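PDB 2G3W: hypothetical protein XAC2396 from Xanthomonas axonopodis pv. citri, which is of unknown function but has a compact fold built around a variation of the PD-(D/E)XK nuclease motif. Local coordinates for residues 132-136 with 137-141. Sequence-based numbering, arbitrary orientation.
Sequences IELDS and QATEA
Asp135 turns one carboxylate oxygen, OD1, toward the amides of Gln137 and Ala138 at the start of helix 136-143, so that this single atom serves two backbone donors. The firmer bond comes from Ala138 N, 3.0 Å from Asp135 OD1 with an N-H...O angle of 147°, and it uses the anti lone pair, the one facing away from OD2. Gln137 N sits nearer to Asp135 OD1, at 2.8 Å, but its angle of 123° makes that bond weak. The torsion accounts for this reach: with CG anti to the backbone N (chi1 -179°), the carboxylate lies beside its own carbonyl carbon, on the side of the two amides. Its negative charge there would be expected to interact favourably with the helix dipole.

The backbone continues the pattern with two i to i+4 bonds: Asp135 O receives Thr139 N at 3.2 Å, and Ser136 O receives Glu140 N at 3.1 Å.

The apolar packing is on the buried side. Thr139 CG2 meets Leu134 CB at 3.7 Å, the two side chains crossing at about a right angle, and both buried residues also touch Val42 of helix 37-49 and Tyr107. Thr139 OG1 hydrogen-bonds Glu38 OE2 and also lies 3.0 Å from Ser136 O; which of the two takes its proton is not settled.

The solvent side is looser. The exposed Glu140 and Gln137 both run on extended beyond CG, although Gln137 CB stays 3.2 Å from Asp135 OD1. The bonds from Gln137 N and Ala138 N to Asp135 OD1 make an aspartate N-cap, with the Leu134-Thr139 packing beside it, at a strand-turn-helix junction where strand 129-133 of the mixed sheet passes into helix 136-143.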
ATOM      1  N   ILE A 132      -6.212  -1.139  -6.944  1.00 34.76           N
ATOM      2  CA  ILE A 132      -4.961  -1.850  -7.165  1.00 36.88           C
ATOM      3  C   ILE A 132      -4.554  -1.851  -8.638  1.00 37.07           C
ATOM      4  O   ILE A 132      -5.408  -1.742  -9.549  1.00 37.55           O
ATOM      5  CB  ILE A 132      -4.957  -3.278  -6.597  1.00 37.04           C
ATOM      6  CG1 ILE A 132      -5.747  -4.217  -7.443  1.00 39.60           C
ATOM      7  CG2 ILE A 132      -5.421  -3.352  -5.081  1.00 39.40           C
ATOM      8  CD1 ILE A 132      -5.257  -5.613  -7.264  1.00 47.01           C
ATOM      9  N   GLU A 133      -3.245  -1.928  -8.862  1.00 36.14           N
ATOM     10  CA  GLU A 133      -2.724  -1.976 -10.226  1.00 36.15           C
ATOM     11  C   GLU A 133      -1.833  -3.206 -10.367  1.00 35.56           C
ATOM     12  O   GLU A 133      -0.972  -3.454  -9.514  1.00 35.12           O
ATOM     13  CB  GLU A 133      -1.912  -0.738 -10.571  1.00 36.20           C
ATOM     14  CG  GLU A 133      -1.218  -0.946 -11.905  1.00 40.22           C
ATOM     15  CD  GLU A 133      -0.650   0.304 -12.497  1.00 45.09           C
ATOM     16  OE1 GLU A 133      -0.766   1.378 -11.873  1.00 48.96           O
ATOM     17  OE2 GLU A 133      -0.104   0.222 -13.624  1.00 52.66           O
ATOM     18  N   LEU A 134      -2.062  -3.946 -11.451  1.00 34.89           N
ATOM     19  CA  LEU A 134      -1.240  -5.088 -11.814  1.00 34.81           C
ATOM     20  C   LEU A 134      -0.381  -4.734 -13.025  1.00 33.95           C
ATOM     21  O   LEU A 134      -0.849  -4.081 -13.945  1.00 34.75           O
ATOM     22  CB  LEU A 134      -2.151  -6.246 -12.187  1.00 33.14           C
ATOM     23  CG  LEU A 134      -3.281  -6.565 -11.211  1.00 35.88           C
ATOM     24  CD1 LEU A 134      -4.192  -7.717 -11.780  1.00 35.73           C
ATOM     25  CD2 LEU A 134      -2.710  -6.918  -9.824  1.00 34.99           C
ATOM     26  N   ASP A 135       0.861  -5.204 -13.028  1.00 33.27           N
ATOM     27  CA  ASP A 135       1.784  -4.996 -14.143  1.00 32.58           C
ATOM     28  C   ASP A 135       1.188  -5.600 -15.404  1.00 31.47           C
ATOM     29  O   ASP A 135       0.836  -6.781 -15.407  1.00 29.81           O
ATOM     30  CB  ASP A 135       3.112  -5.682 -13.830  1.00 32.80           C
ATOM     31  CG  ASP A 135       4.162  -5.480 -14.948  1.00 37.44           C
ATOM     32  OD1 ASP A 135       4.108  -6.205 -15.944  1.00 39.39           O
ATOM     33  OD2 ASP A 135       5.029  -4.589 -14.830  1.00 42.36           O
ATOM     34  N   SER A 136       1.101  -4.812 -16.475  1.00 30.75           N
ATOM     35  CA  SER A 136       0.442  -5.268 -17.708  1.00 32.06           C
ATOM     36  C   SER A 136       1.200  -6.395 -18.410  1.00 31.71           C
ATOM     37  O   SER A 136       0.607  -7.200 -19.122  1.00 31.08           O
ATOM     38  CB  SER A 136       0.252  -4.119 -18.699  1.00 33.28           C
ATOM     39  OG  SER A 136       1.473  -3.474 -18.960  1.00 33.92           O
ATOM     40  N   GLN A 137       2.519  -6.430 -18.260  1.00 32.54           N
ATOM     41  CA  GLN A 137       3.288  -7.486 -18.920  1.00 33.10           C
ATOM     42  C   GLN A 137       3.017  -8.822 -18.239  1.00 32.97           C
ATOM     43  O   GLN A 137       2.948  -9.861 -18.895  1.00 32.06           O
ATOM     44  CB  GLN A 137       4.769  -7.160 -18.955  1.00 32.89           C
ATOM     45  CG  GLN A 137       5.097  -6.180 -20.052  1.00 36.85           C
ATOM     46  CD  GLN A 137       6.539  -5.794 -20.058  1.00 41.56           C
ATOM     47  OE1 GLN A 137       7.061  -5.275 -19.060  1.00 44.49           O
ATOM     48  NE2 GLN A 137       7.209  -6.042 -21.178  1.00 42.44           N
ATOM     49  N   ALA A 138       2.820  -8.772 -16.926  1.00 32.58           N
ATOM     50  CA  ALA A 138       2.504  -9.985 -16.149  1.00 32.80           C
ATOM     51  C   ALA A 138       1.097 -10.536 -16.438  1.00 33.39           C
ATOM     52  O   ALA A 138       0.927 -11.747 -16.623  1.00 33.17           O
ATOM     53  CB  ALA A 138       2.716  -9.729 -14.627  1.00 32.49           C
ATOM     54  N   THR A 139       0.099  -9.651 -16.512  1.00 33.12           N
ATOM     55  CA  THR A 139      -1.261 -10.050 -16.862  1.00 33.12           C
ATOM     56  C   THR A 139      -1.290 -10.645 -18.275  1.00 34.05           C
ATOM     57  O   THR A 139      -1.976 -11.644 -18.530  1.00 33.69           O
ATOM     58  CB  THR A 139      -2.289  -8.880 -16.679  1.00 33.87           C
ATOM     59  OG1 THR A 139      -1.883  -7.740 -17.450  1.00 31.99           O
ATOM     60  CG2 THR A 139      -2.339  -8.452 -15.207  1.00 33.36           C
ATOM     61  N   GLU A 140      -0.504 -10.067 -19.181  1.00 34.94           N
ATOM     62  CA  GLU A 140      -0.468 -10.578 -20.550  1.00 35.77           C
ATOM     63  C   GLU A 140       0.170 -11.973 -20.626  1.00 34.98           C
ATOM     64  O   GLU A 140      -0.294 -12.841 -21.379  1.00 34.45           O
ATOM     65  CB  GLU A 140       0.232  -9.580 -21.456  1.00 35.49           C
ATOM     66  CG  GLU A 140       0.136  -9.932 -22.929  1.00 41.41           C
ATOM     67  CD  GLU A 140       0.718  -8.840 -23.786  1.00 43.27           C
ATOM     68  OE1 GLU A 140       1.037  -7.767 -23.220  1.00 44.82           O
ATOM     69  OE2 GLU A 140       0.861  -9.053 -25.006  1.00 48.93           O
ATOM     70  N   ALA A 141       1.208 -12.188 -19.815  1.00 34.27           N
ATOM     71  CA  ALA A 141       1.795 -13.527 -19.618  1.00 33.86           C
ATOM     72  C   ALA A 141       0.784 -14.472 -18.972  1.00 33.32           C
ATOM     73  O   ALA A 141       0.741 -15.663 -19.292  1.00 32.51           O
ATOM     74  CB  ALA A 141       3.053 -13.425 -18.748  1.00 33.25           C
TER
HETATM   75  O   HOH W   1       0.300  -5.714 -22.136  1.00 49.18           O